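Local coordinates for ABC transporter, substrate binding protein (Mannopine) (Agrobacterium fabrum, PDB 5L9S) that probably serves as the periplasmic solute-binding protein of an ABC transporter for mannopine, captured here in its open, unliganded conformation, at residues A262-A267 / P275-A280; A104-T109 / E255-N260; G12-A17 / E269-T274; E24-A29 / L251-F256; W226-A231 / T291-A296. All coordinates share one frame; numbering follows the deposited sequence.

Contact 1. Residues A262-A267 / P275-A280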
# COMPACT_ATOMS: atom_id res chain seq x y z
N ALA A 262 -4.21 -13.16 14.48
CA ALA A 262 -3.27 -14.26 14.22
C ALA A 262 -3.12 -14.52 12.73
O ALA A 262 -2.00 -14.71 12.24
CB ALA A 262 -3.71 -15.52 14.94
N ALA A 263 -4.26 -14.51 12.01
CA ALA A 263 -4.36 -14.70 10.56
C ALA A 263 -3.60 -13.55 9.86
O ALA A 263 -2.71 -13.81 9.06
CB ALA A 263 -5.83 -14.70 10.13
N GLN A 264 -3.92 -12.29 10.24
CA GLN A 264 -3.29 -11.08 9.72
C GLN A 264 -1.78 -11.06 9.95
O GLN A 264 -1.06 -10.73 9.02
CB GLN A 264 -3.91 -9.81 10.32
CG GLN A 264 -5.41 -9.65 10.08
CD GLN A 264 -5.88 -8.38 10.70
OE1 GLN A 264 -6.99 -8.27 11.24
NE2 GLN A 264 -5.00 -7.43 10.75
N ALA A 265 -1.31 -11.39 11.18
CA ALA A 265 0.10 -11.40 11.57
C ALA A 265 0.87 -12.48 10.80
O ALA A 265 2.00 -12.23 10.37
CB ALA A 265 0.22 -11.63 13.05
N LYS A 266 0.28 -13.68 10.62
CA LYS A 266 0.91 -14.77 9.89
C LYS A 266 1.10 -14.35 8.41
O LYS A 266 2.22 -14.46 7.89
CB LYS A 266 0.08 -16.06 10.02
CG LYS A 266 0.72 -17.28 9.38
CD LYS A 266 -0.20 -18.49 9.41
CE LYS A 266 0.19 -19.56 8.40
NZ LYS A 266 1.58 -20.05 8.60
N ALA A 267 0.03 -13.85 7.77
CA ALA A 267 0.08 -13.39 6.38
C ALA A 267 1.06 -12.20 6.21
O ALA A 267 1.82 -12.18 5.24
CB ALA A 267 -1.32 -13.02 5.89
N PRO A 275 -0.46 -5.08 8.82
CA PRO A 275 -1.88 -5.49 8.87
C PRO A 275 -2.77 -4.39 9.46
O PRO A 275 -2.23 -3.56 10.21
CB PRO A 275 -1.85 -6.76 9.75
CG PRO A 275 -0.68 -6.58 10.62
CD PRO A 275 0.32 -5.72 9.89
N PRO A 276 -4.12 -4.38 9.20
CA PRO A 276 -4.97 -3.31 9.76
C PRO A 276 -5.17 -3.36 11.28
O PRO A 276 -5.60 -2.37 11.85
CB PRO A 276 -6.29 -3.49 9.00
CG PRO A 276 -6.35 -4.93 8.68
CD PRO A 276 -4.92 -5.27 8.33
N SER A 277 -4.92 -4.51 11.92
CA SER A 277 -5.08 -4.72 13.35
C SER A 277 -3.83 -4.28 14.11
O SER A 277 -2.72 -4.61 13.72
CB SER A 277 -5.41 -6.19 13.63
OG SER A 277 -5.42 -6.53 15.01
N GLN A 278 -4.01 -3.53 15.19
CA GLN A 278 -2.92 -3.08 16.05
C GLN A 278 -2.34 -4.26 16.86
O GLN A 278 -1.12 -4.30 17.10
CB GLN A 278 -3.40 -1.96 16.95
CG GLN A 278 -3.70 -0.71 16.14
CD GLN A 278 -4.03 0.46 17.01
OE1 GLN A 278 -3.16 1.01 17.70
NE2 GLN A 278 -5.30 0.85 17.00
N LYS A 279 -3.20 -5.24 17.22
CA LYS A 279 -2.82 -6.45 17.91
C LYS A 279 -1.95 -7.30 17.02
O LYS A 279 -0.96 -7.83 17.51
CB LYS A 279 -4.07 -7.25 18.39
CG LYS A 279 -3.77 -8.36 19.40
CD LYS A 279 -4.83 -8.41 20.49
CE LYS A 279 -4.24 -8.79 21.84
NZ LYS A 279 -4.12 -10.26 22.02
N ALA A 280 -2.31 -7.43 15.71
CA ALA A 280 -1.57 -8.21 14.71
C ALA A 280 -0.16 -7.63 14.52
O ALA A 280 0.78 -8.42 14.48
CB ALA A 280 -2.32 -8.25 13.39

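Contact 2. Residues A104-T109 / E255-N260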
# COMPACT_ATOMS: atom_id res chain seq x y z
N ALA A 104 -12.67 -3.71 2.60
CA ALA A 104 -11.97 -3.88 3.86
C ALA A 104 -10.48 -3.87 3.61
O ALA A 104 -10.06 -4.41 2.60
CB ALA A 104 -12.38 -5.18 4.51
N LYS A 105 -9.68 -3.29 4.52
CA LYS A 105 -8.23 -3.29 4.36
C LYS A 105 -7.69 -4.70 4.59
O LYS A 105 -8.03 -5.35 5.59
CB LYS A 105 -7.54 -2.29 5.31
CG LYS A 105 -6.17 -1.81 4.81
CD LYS A 105 -6.23 -0.41 4.11
CE LYS A 105 -6.05 0.75 5.06
NZ LYS A 105 -6.50 2.06 4.50
N LEU A 106 -6.86 -5.18 3.67
CA LEU A 106 -6.23 -6.47 3.83
C LEU A 106 -4.89 -6.22 4.49
O LEU A 106 -4.65 -6.69 5.61
CB LEU A 106 -6.06 -7.17 2.48
CG LEU A 106 -5.48 -8.55 2.55
CD1 LEU A 106 -6.52 -9.57 2.99
CD2 LEU A 106 -4.91 -8.95 1.22
N GLN A 107 -4.01 -5.46 3.82
CA GLN A 107 -2.67 -5.16 4.31
C GLN A 107 -2.16 -3.90 3.64
O GLN A 107 -2.64 -3.57 2.55
CB GLN A 107 -1.71 -6.35 4.07
CG GLN A 107 -1.72 -6.92 2.64
CD GLN A 107 -0.99 -6.16 1.56
OE1 GLN A 107 -1.14 -6.49 0.39
NE2 GLN A 107 -0.18 -5.14 1.89
N SER A 108 -1.15 -3.23 4.23
CA SER A 108 -0.58 -2.02 3.65
C SER A 108 0.94 -2.10 3.52
O SER A 108 1.63 -2.80 4.26
CB SER A 108 -1.01 -0.76 4.40
OG SER A 108 -2.40 -0.49 4.31
N THR A 109 1.46 -1.39 2.55
CA THR A 109 2.86 -1.41 2.24
C THR A 109 3.36 0.02 2.35
O THR A 109 2.59 0.97 2.17
CB THR A 109 3.05 -2.18 0.90
OG1 THR A 109 3.03 -3.56 1.24
CG2 THR A 109 4.37 -1.91 0.24
N GLU A 255 -15.08 -10.80 7.52
CA GLU A 255 -15.20 -10.71 8.98
C GLU A 255 -14.12 -11.57 9.64
O GLU A 255 -13.50 -11.11 10.61
CB GLU A 255 -16.60 -11.17 9.45
CG GLU A 255 -16.92 -10.83 10.90
CD GLU A 255 -18.17 -11.43 11.51
OE1 GLU A 255 -19.15 -11.68 10.77
OE2 GLU A 255 -18.18 -11.61 12.75
N PHE A 256 -13.88 -12.79 9.08
CA PHE A 256 -12.86 -13.73 9.55
C PHE A 256 -11.49 -13.07 9.58
O PHE A 256 -10.77 -13.25 10.55
CB PHE A 256 -12.80 -15.02 8.69
CG PHE A 256 -11.88 -16.09 9.23
CD1 PHE A 256 -12.31 -16.95 10.24
CD2 PHE A 256 -10.59 -16.23 8.75
CE1 PHE A 256 -11.45 -17.92 10.77
CE2 PHE A 256 -9.73 -17.21 9.28
CZ PHE A 256 -10.17 -18.05 10.27
N TRP A 257 -11.13 -12.34 8.52
CA TRP A 257 -9.86 -11.64 8.39
C TRP A 257 -9.77 -10.48 9.37
O TRP A 257 -8.79 -10.40 10.11
CB TRP A 257 -9.68 -11.13 6.94
CG TRP A 257 -8.48 -10.25 6.76
CD1 TRP A 257 -8.46 -8.88 6.74
CD2 TRP A 257 -7.12 -10.68 6.66
NE1 TRP A 257 -7.16 -8.43 6.64
CE2 TRP A 257 -6.32 -9.51 6.58
CE3 TRP A 257 -6.50 -11.94 6.63
CZ2 TRP A 257 -4.93 -9.57 6.43
CZ3 TRP A 257 -5.12 -12.00 6.47
CH2 TRP A 257 -4.36 -10.82 6.34
N LEU A 258 -10.76 -9.57 9.36
CA LEU A 258 -10.73 -8.39 10.22
C LEU A 258 -10.70 -8.70 11.73
O LEU A 258 -10.05 -7.98 12.50
CB LEU A 258 -11.88 -7.42 9.88
CG LEU A 258 -11.72 -6.67 8.57
CD1 LEU A 258 -13.00 -5.98 8.18
CD2 LEU A 258 -10.49 -5.68 8.60
N ARG A 259 -11.38 -9.79 12.14
CA ARG A 259 -11.48 -10.18 13.54
C ARG A 259 -10.39 -11.17 13.99
O ARG A 259 -10.37 -11.51 15.18
CB ARG A 259 -12.89 -10.73 13.84
CG ARG A 259 -14.00 -9.71 13.64
CD ARG A 259 -15.23 -9.99 14.45
NE ARG A 259 -15.81 -8.75 14.98
CZ ARG A 259 -16.91 -8.18 14.50
NH1 ARG A 259 -17.36 -7.06 15.03
NH2 ARG A 259 -17.58 -8.74 13.50
N ASN A 260 -9.48 -11.58 13.09
CA ASN A 260 -8.41 -12.54 13.41
C ASN A 260 -6.98 -11.95 13.37
O ASN A 260 -6.33 -12.03 12.34
CB ASN A 260 -8.50 -13.80 12.52
CG ASN A 260 -7.98 -15.05 13.17
OD1 ASN A 260 -6.78 -15.24 13.38
ND2 ASN A 260 -8.89 -15.93 13.54

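Contact 3. Residues G12-A17 / E269-T274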
# COMPACT_ATOMS: atom_id res chain seq x y z
N GLY A 12 0.30 -16.29 -7.23
CA GLY A 12 1.65 -16.56 -6.75
C GLY A 12 1.87 -16.59 -5.26
O GLY A 12 1.17 -17.28 -4.52
N THR A 13 2.91 -15.85 -4.82
CA THR A 13 3.38 -15.73 -3.43
C THR A 13 2.33 -15.10 -2.53
O THR A 13 2.16 -15.53 -1.39
CB THR A 13 4.73 -14.99 -3.43
OG1 THR A 13 5.74 -15.95 -3.76
CG2 THR A 13 5.07 -14.34 -2.10
N TYR A 14 1.63 -14.08 -3.06
CA TYR A 14 0.57 -13.33 -2.41
C TYR A 14 -0.59 -14.28 -2.06
O TYR A 14 -0.99 -14.36 -0.90
CB TYR A 14 0.12 -12.19 -3.34
CG TYR A 14 -0.67 -11.06 -2.72
CD1 TYR A 14 -0.81 -10.95 -1.34
CD2 TYR A 14 -1.28 -10.09 -3.51
CE1 TYR A 14 -1.56 -9.92 -0.76
CE2 TYR A 14 -2.03 -9.05 -2.95
CZ TYR A 14 -2.16 -8.97 -1.57
OH TYR A 14 -2.90 -7.93 -1.05
N GLU A 15 -1.06 -15.06 -3.05
CA GLU A 15 -2.13 -16.04 -2.91
C GLU A 15 -1.77 -17.16 -1.92
O GLU A 15 -2.61 -17.57 -1.13
CB GLU A 15 -2.43 -16.62 -4.27
CG GLU A 15 -3.64 -17.52 -4.39
CD GLU A 15 -3.89 -17.83 -5.85
OE1 GLU A 15 -4.70 -17.11 -6.48
OE2 GLU A 15 -3.16 -18.70 -6.39
N LYS A 16 -0.52 -17.63 -1.98
CA LYS A 16 0.01 -18.69 -1.11
C LYS A 16 -0.02 -18.28 0.34
O LYS A 16 -0.47 -19.07 1.17
CB LYS A 16 1.44 -19.04 -1.55
CG LYS A 16 1.95 -20.40 -1.11
CD LYS A 16 3.43 -20.57 -1.48
CE LYS A 16 3.70 -21.21 -2.85
NZ LYS A 16 3.40 -20.28 -3.98
N ALA A 17 0.41 -17.04 0.65
CA ALA A 17 0.40 -16.47 2.01
C ALA A 17 -1.05 -16.39 2.56
O ALA A 17 -1.30 -16.75 3.72
CB ALA A 17 1.05 -15.09 2.01
N GLU A 269 3.72 -11.54 8.18
CA GLU A 269 5.10 -11.97 8.49
C GLU A 269 5.70 -12.46 7.15
O GLU A 269 6.79 -12.04 6.77
CB GLU A 269 5.13 -13.12 9.51
CG GLU A 269 5.25 -12.71 10.97
CD GLU A 269 4.67 -13.70 11.97
OE1 GLU A 269 4.82 -14.93 11.74
OE2 GLU A 269 4.04 -13.26 12.96
N THR A 270 4.92 -13.27 6.41
CA THR A 270 5.26 -13.84 5.11
C THR A 270 5.50 -12.76 4.05
O THR A 270 6.49 -12.84 3.30
CB THR A 270 4.12 -14.79 4.66
OG1 THR A 270 3.76 -15.71 5.70
CG2 THR A 270 4.44 -15.53 3.37
N LEU A 271 4.59 -11.77 3.97
CA LEU A 271 4.60 -10.73 2.95
C LEU A 271 5.30 -9.41 3.32
O LEU A 271 5.49 -8.58 2.42
CB LEU A 271 3.15 -10.44 2.50
CG LEU A 271 2.36 -11.61 1.87
CD1 LEU A 271 0.88 -11.32 1.91
CD2 LEU A 271 2.83 -11.96 0.48
N SER A 272 5.69 -9.20 4.60
CA SER A 272 6.38 -7.97 5.07
C SER A 272 5.52 -6.70 4.87
O SER A 272 5.97 -5.69 4.31
CB SER A 272 7.77 -7.82 4.43
OG SER A 272 8.65 -8.87 4.81
N CYS A 273 4.30 -6.76 5.36
CA CYS A 273 3.34 -5.67 5.26
C CYS A 273 2.78 -5.34 6.61
O CYS A 273 3.02 -6.08 7.57
CB CYS A 273 2.24 -6.00 4.26
SG CYS A 273 1.60 -7.70 4.38
N THR A 274 2.06 -4.21 6.70
CA THR A 274 1.41 -3.72 7.90
C THR A 274 -0.05 -4.19 7.89
O THR A 274 -0.82 -3.72 7.05
CB THR A 274 1.59 -2.19 7.98
OG1 THR A 274 2.99 -1.93 8.15
CG2 THR A 274 0.80 -1.53 9.12
O HOH W 1 1.33 -17.34 5.34

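Contact 4. Residues E24-A29 / L251-F256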
# COMPACT_ATOMS: atom_id res chain seq x y z
N GLU A 24 -7.43 -21.46 4.20
CA GLU A 24 -7.50 -22.78 4.83
C GLU A 24 -8.03 -22.68 6.26
O GLU A 24 -9.02 -23.39 6.53
CB GLU A 24 -6.18 -23.57 4.73
CG GLU A 24 -6.01 -24.21 3.35
CD GLU A 24 -4.62 -24.67 2.94
OE1 GLU A 24 -3.65 -24.46 3.70
OE2 GLU A 24 -4.51 -25.24 1.83
N PRO A 25 -7.54 -21.75 7.15
CA PRO A 25 -8.14 -21.66 8.51
C PRO A 25 -9.65 -21.39 8.50
O PRO A 25 -10.37 -22.01 9.29
CB PRO A 25 -7.34 -20.52 9.17
CG PRO A 25 -6.04 -20.50 8.44
CD PRO A 25 -6.40 -20.82 7.02
N PHE A 26 -10.12 -20.54 7.56
CA PHE A 26 -11.54 -20.20 7.39
C PHE A 26 -12.38 -21.43 7.09
O PHE A 26 -13.36 -21.68 7.79
CB PHE A 26 -11.72 -19.15 6.26
CG PHE A 26 -13.16 -18.81 5.94
CD1 PHE A 26 -13.90 -17.98 6.78
CD2 PHE A 26 -13.76 -19.29 4.78
CE1 PHE A 26 -15.22 -17.67 6.48
CE2 PHE A 26 -15.08 -18.96 4.48
CZ PHE A 26 -15.80 -18.15 5.33
N THR A 27 -11.98 -22.19 6.03
CA THR A 27 -12.59 -23.42 5.53
C THR A 27 -12.64 -24.47 6.64
O THR A 27 -13.63 -25.20 6.77
CB THR A 27 -11.80 -23.90 4.28
OG1 THR A 27 -11.89 -22.92 3.24
CG2 THR A 27 -12.30 -25.24 3.74
N LYS A 28 -11.59 -24.52 7.46
CA LYS A 28 -11.51 -25.47 8.56
C LYS A 28 -12.53 -25.09 9.64
O LYS A 28 -13.26 -25.95 10.11
CB LYS A 28 -10.07 -25.54 9.11
CG LYS A 28 -9.75 -26.86 9.76
CD LYS A 28 -8.23 -27.06 9.86
CE LYS A 28 -7.85 -28.44 10.34
NZ LYS A 28 -6.38 -28.57 10.51
N ALA A 29 -12.64 -23.79 9.95
CA ALA A 29 -13.58 -23.28 10.96
C ALA A 29 -15.06 -23.26 10.55
O ALA A 29 -15.94 -23.34 11.42
CB ALA A 29 -13.17 -21.89 11.39
N LEU A 251 -18.87 -12.24 2.92
CA LEU A 251 -18.78 -11.31 4.05
C LEU A 251 -18.28 -12.00 5.35
O LEU A 251 -17.71 -11.34 6.21
CB LEU A 251 -20.12 -10.59 4.28
CG LEU A 251 -20.54 -9.58 3.20
CD1 LEU A 251 -21.93 -9.08 3.46
CD2 LEU A 251 -19.57 -8.40 3.13
N LYS A 252 -18.49 -13.32 5.46
CA LYS A 252 -18.03 -14.15 6.58
C LYS A 252 -16.51 -14.30 6.47
O LYS A 252 -15.82 -14.35 7.49
CB LYS A 252 -18.68 -15.55 6.53
CG LYS A 252 -20.11 -15.62 7.01
CD LYS A 252 -20.48 -17.09 7.22
CE LYS A 252 -21.97 -17.36 7.15
NZ LYS A 252 -22.25 -18.81 7.02
N LEU A 253 -16.01 -14.39 5.21
CA LEU A 253 -14.60 -14.50 4.89
C LEU A 253 -13.89 -13.18 5.22
O LEU A 253 -12.77 -13.21 5.74
CB LEU A 253 -14.39 -14.93 3.42
CG LEU A 253 -12.94 -15.11 2.95
CD1 LEU A 253 -12.23 -16.20 3.69
CD2 LEU A 253 -12.89 -15.38 1.49
N ILE A 254 -14.57 -12.04 4.95
CA ILE A 254 -14.06 -10.70 5.27
C ILE A 254 -13.97 -10.52 6.80
O ILE A 254 -12.91 -10.16 7.30
CB ILE A 254 -14.90 -9.59 4.60
CG1 ILE A 254 -14.78 -9.64 3.06
CG2 ILE A 254 -14.49 -8.20 5.14
CD1 ILE A 254 -15.51 -8.49 2.31
N GLU A 255 -15.08 -10.80 7.52
CA GLU A 255 -15.20 -10.71 8.98
C GLU A 255 -14.12 -11.57 9.64
O GLU A 255 -13.50 -11.11 10.61
CB GLU A 255 -16.60 -11.17 9.45
CG GLU A 255 -16.92 -10.83 10.90
CD GLU A 255 -18.17 -11.43 11.51
OE1 GLU A 255 -19.15 -11.68 10.77
OE2 GLU A 255 -18.18 -11.61 12.75
N PHE A 256 -13.88 -12.79 9.08
CA PHE A 256 -12.86 -13.73 9.55
C PHE A 256 -11.49 -13.07 9.58
O PHE A 256 -10.77 -13.25 10.55
CB PHE A 256 -12.80 -15.02 8.69
CG PHE A 256 -11.88 -16.09 9.23
CD1 PHE A 256 -12.31 -16.95 10.24
CD2 PHE A 256 -10.59 -16.23 8.75
CE1 PHE A 256 -11.45 -17.92 10.77
CE2 PHE A 256 -9.73 -17.21 9.28
CZ PHE A 256 -10.17 -18.05 10.27

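Contact 5. Residues W226-A231 / T291-A296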
# COMPACT_ATOMS: atom_id res chain seq x y z
N TRP A 226 16.39 3.17 6.87
CA TRP A 226 15.19 3.85 6.42
C TRP A 226 14.54 4.58 7.56
O TRP A 226 14.87 4.32 8.73
CB TRP A 226 14.19 2.91 5.70
CG TRP A 226 13.83 1.68 6.48
CD1 TRP A 226 12.87 1.55 7.43
CD2 TRP A 226 14.43 0.39 6.34
NE1 TRP A 226 12.85 0.26 7.91
CE2 TRP A 226 13.79 -0.48 7.25
CE3 TRP A 226 15.47 -0.12 5.54
CZ2 TRP A 226 14.12 -1.82 7.36
CZ3 TRP A 226 15.82 -1.45 5.68
CH2 TRP A 226 15.15 -2.28 6.58
N SER A 227 13.65 5.52 7.22
CA SER A 227 12.91 6.29 8.21
C SER A 227 11.39 6.19 7.99
O SER A 227 10.93 6.27 6.85
CB SER A 227 13.39 7.74 8.20
OG SER A 227 12.52 8.50 9.02
N TYR A 228 10.60 6.05 9.08
CA TYR A 228 9.13 6.01 9.01
C TYR A 228 8.49 7.38 9.06
O TYR A 228 7.28 7.46 8.94
CB TYR A 228 8.50 5.08 10.07
CG TYR A 228 9.02 3.66 10.02
CD1 TYR A 228 8.82 2.86 8.90
CD2 TYR A 228 9.72 3.12 11.09
CE1 TYR A 228 9.35 1.58 8.82
CE2 TYR A 228 10.26 1.85 11.02
CZ TYR A 228 10.07 1.08 9.89
OH TYR A 228 10.61 -0.18 9.85
N ASP A 229 9.29 8.44 9.22
CA ASP A 229 8.81 9.82 9.26
C ASP A 229 8.35 10.22 7.85
O ASP A 229 9.15 10.21 6.89
CB ASP A 229 9.92 10.75 9.77
CG ASP A 229 9.42 12.10 10.24
OD1 ASP A 229 9.32 13.02 9.39
OD2 ASP A 229 9.22 12.26 11.47
N GLY A 230 7.04 10.47 7.74
CA GLY A 230 6.38 10.82 6.49
C GLY A 230 6.30 9.67 5.49
O GLY A 230 6.11 9.91 4.30
N ALA A 231 6.43 8.41 5.98
CA ALA A 231 6.32 7.24 5.11
C ALA A 231 4.89 7.12 4.57
O ALA A 231 3.95 7.46 5.27
CB ALA A 231 6.68 5.98 5.88
N THR A 291 11.66 -4.73 11.08
CA THR A 291 11.72 -4.07 9.79
C THR A 291 10.38 -3.45 9.36
O THR A 291 10.19 -3.15 8.18
CB THR A 291 12.29 -5.05 8.73
OG1 THR A 291 11.53 -6.25 8.72
CG2 THR A 291 13.73 -5.41 8.97
N LEU A 292 9.44 -3.23 10.31
CA LEU A 292 8.12 -2.69 9.99
C LEU A 292 7.76 -1.55 10.92
O LEU A 292 8.22 -1.58 12.06
CB LEU A 292 7.05 -3.79 10.07
CG LEU A 292 7.12 -4.87 8.99
CD1 LEU A 292 6.47 -6.12 9.43
CD2 LEU A 292 6.51 -4.41 7.72
N PRO A 293 6.91 -0.57 10.50
CA PRO A 293 6.54 0.50 11.45
C PRO A 293 5.68 -0.05 12.60
O PRO A 293 4.91 -1.03 12.46
CB PRO A 293 5.72 1.47 10.58
CG PRO A 293 5.15 0.61 9.50
CD PRO A 293 6.26 -0.37 9.19
N SER A 294 5.80 0.56 13.76
CA SER A 294 4.99 0.18 14.91
C SER A 294 3.58 0.78 14.72
O SER A 294 3.40 1.58 13.81
CB SER A 294 5.63 0.73 16.17
OG SER A 294 5.50 2.14 16.15
N ALA A 295 2.63 0.47 15.60
CA ALA A 295 1.31 1.08 15.57
C ALA A 295 1.40 2.61 15.88
O ALA A 295 0.69 3.39 15.25
CB ALA A 295 0.37 0.39 16.55
N ALA A 296 2.32 3.03 16.77
CA ALA A 296 2.52 4.47 17.06
C ALA A 296 3.13 5.24 15.84
O ALA A 296 2.83 6.42 15.66
CB ALA A 296 3.39 4.65 18.29

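Contact 1. Residues A262-A267 / P275-A280
Helix 261-271 meets the Pro275-Pro276 loop leading into helix 278-283 where the backbone approaches at two places, with the CA of Ala265 4.8 Å from the CA of Ala280 and the CA of Gln264 5.8 Å from the CA of Pro275. Gln264 bridges the two segments. Its CB rests against both Pro275 CB at 3.7 Å and Ala280 CB at 3.8 Å. With CG turned anti to the carbonyl carbon (chi1 -58°) and the chain extended beyond it, the side chain runs across Pro276, its CD 4.0 Å from Pro276 CG, and ends beside Ser277, with Gln264 CD 3.7 Å from Ser277 CB. One helix position on, Ala265 CB rests 4.2 Å from Ala280 CB. Ser277 is the N-cap of the following helix: its OG accepts a weak bond from Ala280 N, 3.3 Å away, and also bonds Asp93, which takes up Lys279 N as well. Trp257 of helix 247-258 packs against both Gln264 and Pro276. A long, buried polar side chain thus crosses Pro276 and touches Pro275, Ser277 and Ala280, while the start of the next helix is fixed by Ser277 and Asp93; across the contact itself, apolar packing is the clearest interaction.

Contact 2. Residues A104-T109 / E255-N260
Trp257, at the end of helix 247-258, lays its indole against strand 103-116, a helix-on-sheet contact inside one lobe of the class II periplasmic binding protein fold. The indole N-H is shared between two carbonyls of successive residues: NE1 lies 3.4 Å from Lys105 O, which sits at the ring edge, and 3.2 Å from Leu106 O. Both bonds are weak, bent to 131° and 123°, as expected for one hydrogen divided between two acceptors. Leu106 also meets the ring from above, its CD1 3.8 Å from the centroid of the six-membered ring, over the face and somewhat off the normal, a CH-pi contact; the leucine crosses the indole at about a right angle. A psi turned to the helical side at Leu106 breaks the extended course of the strand, and both Leu106 and Gln107 bond the backbone of Asp236, consistent with a beta bulge that lets neighbouring carbonyls serve the same N-H. The indole leaves its helix with CG anti to the backbone N (chi1 173°), which carries it toward the strand. Further out, Trp22 of helix 12-30 meets the indole ring to ring with the planes inclined, while Ile238 and Ala267 also pack on it. Lys105, whose carbonyl is in the contact, sends its amine the other way into a salt bridge with Glu66. Next to the indole, Leu258 splits its branches over the strand: CD1 touches Ala104 CB at 3.8 Å, and CD2 rests 3.9 Å from Lys105 O.

Contact 3. Residues G12-A17 / E269-T274
Leu271, in the last turn of helix 261-271, reaches across to the first turns of helix 12-30 and enters the notch between Thr13, Tyr14 and Ala17. From CB the chain turns anti to the carbonyl carbon (chi1 -60°), which lays CG on Ala17 CB at 3.7 Å. There it forks. CD1 goes to the edge of the Tyr14 ring, near its plane, 3.7 Å from CD1 of the tyrosine; the two side chains cross at about a right angle. CD2 lies over the helix backbone, 3.9 Å from Tyr14 CA, and reaches Thr13 CG2 at 4.2 Å. Ala17 is small enough to let the helices come together, and its CB also takes Thr270 CG2 at 3.7 Å. Toward the more exposed side the contact turns polar: a water donates to Ala17 O and, at 2.9 Å, to Thr270 OG1, a hydroxyl that is itself bonded to Lys266 O one turn back. One water thus bridges the two helices at the exposed side. After Leu271 the chain leaves the helix at Ser272, with positive phi, and Cys273 is tied by a disulfide to Cys268 of the same helix. Beyond that, Thr274 bonds the backbone of Ser108 in strand 103-116, and Tyr14 OH bonds Asp236 of strand 224-240, so both sides of this helix pair are joined to the central sheet.

Contact 4. Residues E24-A29 / L251-F256
Phe26 and Phe256 interlock where helices 12-30 and 247-258 cross in the periplasmic binding protein fold, the short segments lying 10.6 Å apart axis to axis, their directions at 116°. The rings form an offset edge-to-face pair: the edge of Phe26 is directed at the face of Phe256, with centroids 5.6 Å apart and planes at 74°. Phe26, its CG anti to the backbone N (chi1 176°), inserts toward the other helix. There Leu253 CD1 lies over one of its faces, 3.7 Å from the centroid, a CH-pi contact with the side chains crossing at about a right angle. Phe256, also with CG anti to its backbone N, points back the other way and brings its ring up to the opposing backbone, so that Phe26 CA lies over its face, 4.0 Å from the centroid. Each phenyl therefore lies against the other helix. Phe256 CZ meets Pro25 CB at 3.9 Å; proline has no N-H for the preceding turn, and the helix kinks here. Val34 of strand 33-38 packs on both Phe26 and Leu253 from the sheet side, while the margin toward Lys252 and Ala29 is exposed. Trp22, one turn before Phe26, gives its indole N-H to Leu253 O. Phe26 CE1 stands 3.5 Å from Lys252 O, a carbonyl that also accepts the backbone bond from Phe256 N.

Contact 5. Residues W226-A231 / T291-A296
The Tyr228 phenol lies against Pro293, which spans one ring face, where strand 224-240 turns a corner in the periplasmic binding protein fold: the proline CB is 4.0 Å from the ring centroid in a CH-pi contact, and the proline N is 3.6 Å from Tyr228 CZ. The Trp226 indole is met at its edge, with Thr291 CG2 near the ring plane, 4.0 Å from CZ2. Both rings project from the same strand, just before the corner, a type II beta turn from Tyr228 to Ala231. Gly230, with positive phi, takes the third position of this turn, closed by Ala231 N bonding Tyr228 O. The two aromatics are held together by a bond from Trp226 NE1 to Tyr228 OH, 3.0 Å long and only 4° out of the indole plane; Trp226 reaches this position with CG between its backbone N and carbonyl carbon (chi1 53°). Lys218 of helix 211-219 forms a cation-pi contact with the indole. Loop residues 291-294 pass the pair before Ser294 caps helix 295-300. Before the corner, Ser227 adds an ST turn: its OG accepts from Asp229 N at 3.2 Å, with an angle of 161°.

Contacts 1 and 2 are buried and touch each other, Gln264 and Pro276 lying against Trp257 and the strand beneath it. Contact 3 is a surface contact; contacts 4 and 5 are only partly buried. Helix 247-258 serves contacts 2 and 4, helix 12-30 contacts 3 and 4, and helix 261-271 contacts 1 and 3, so these four are linked through three helices. Their chemistry shifts with place: one indole N-H shared weakly by two strand carbonyls, edge-to-face phenyls where helices cross, a water bridge at the exposed side. Contact 5 is farthest from contact 4, about 30 Å between centres, yet touches contacts 1 and 3; it joins an aromatic pair on the sheet to the loop before helix 295-300.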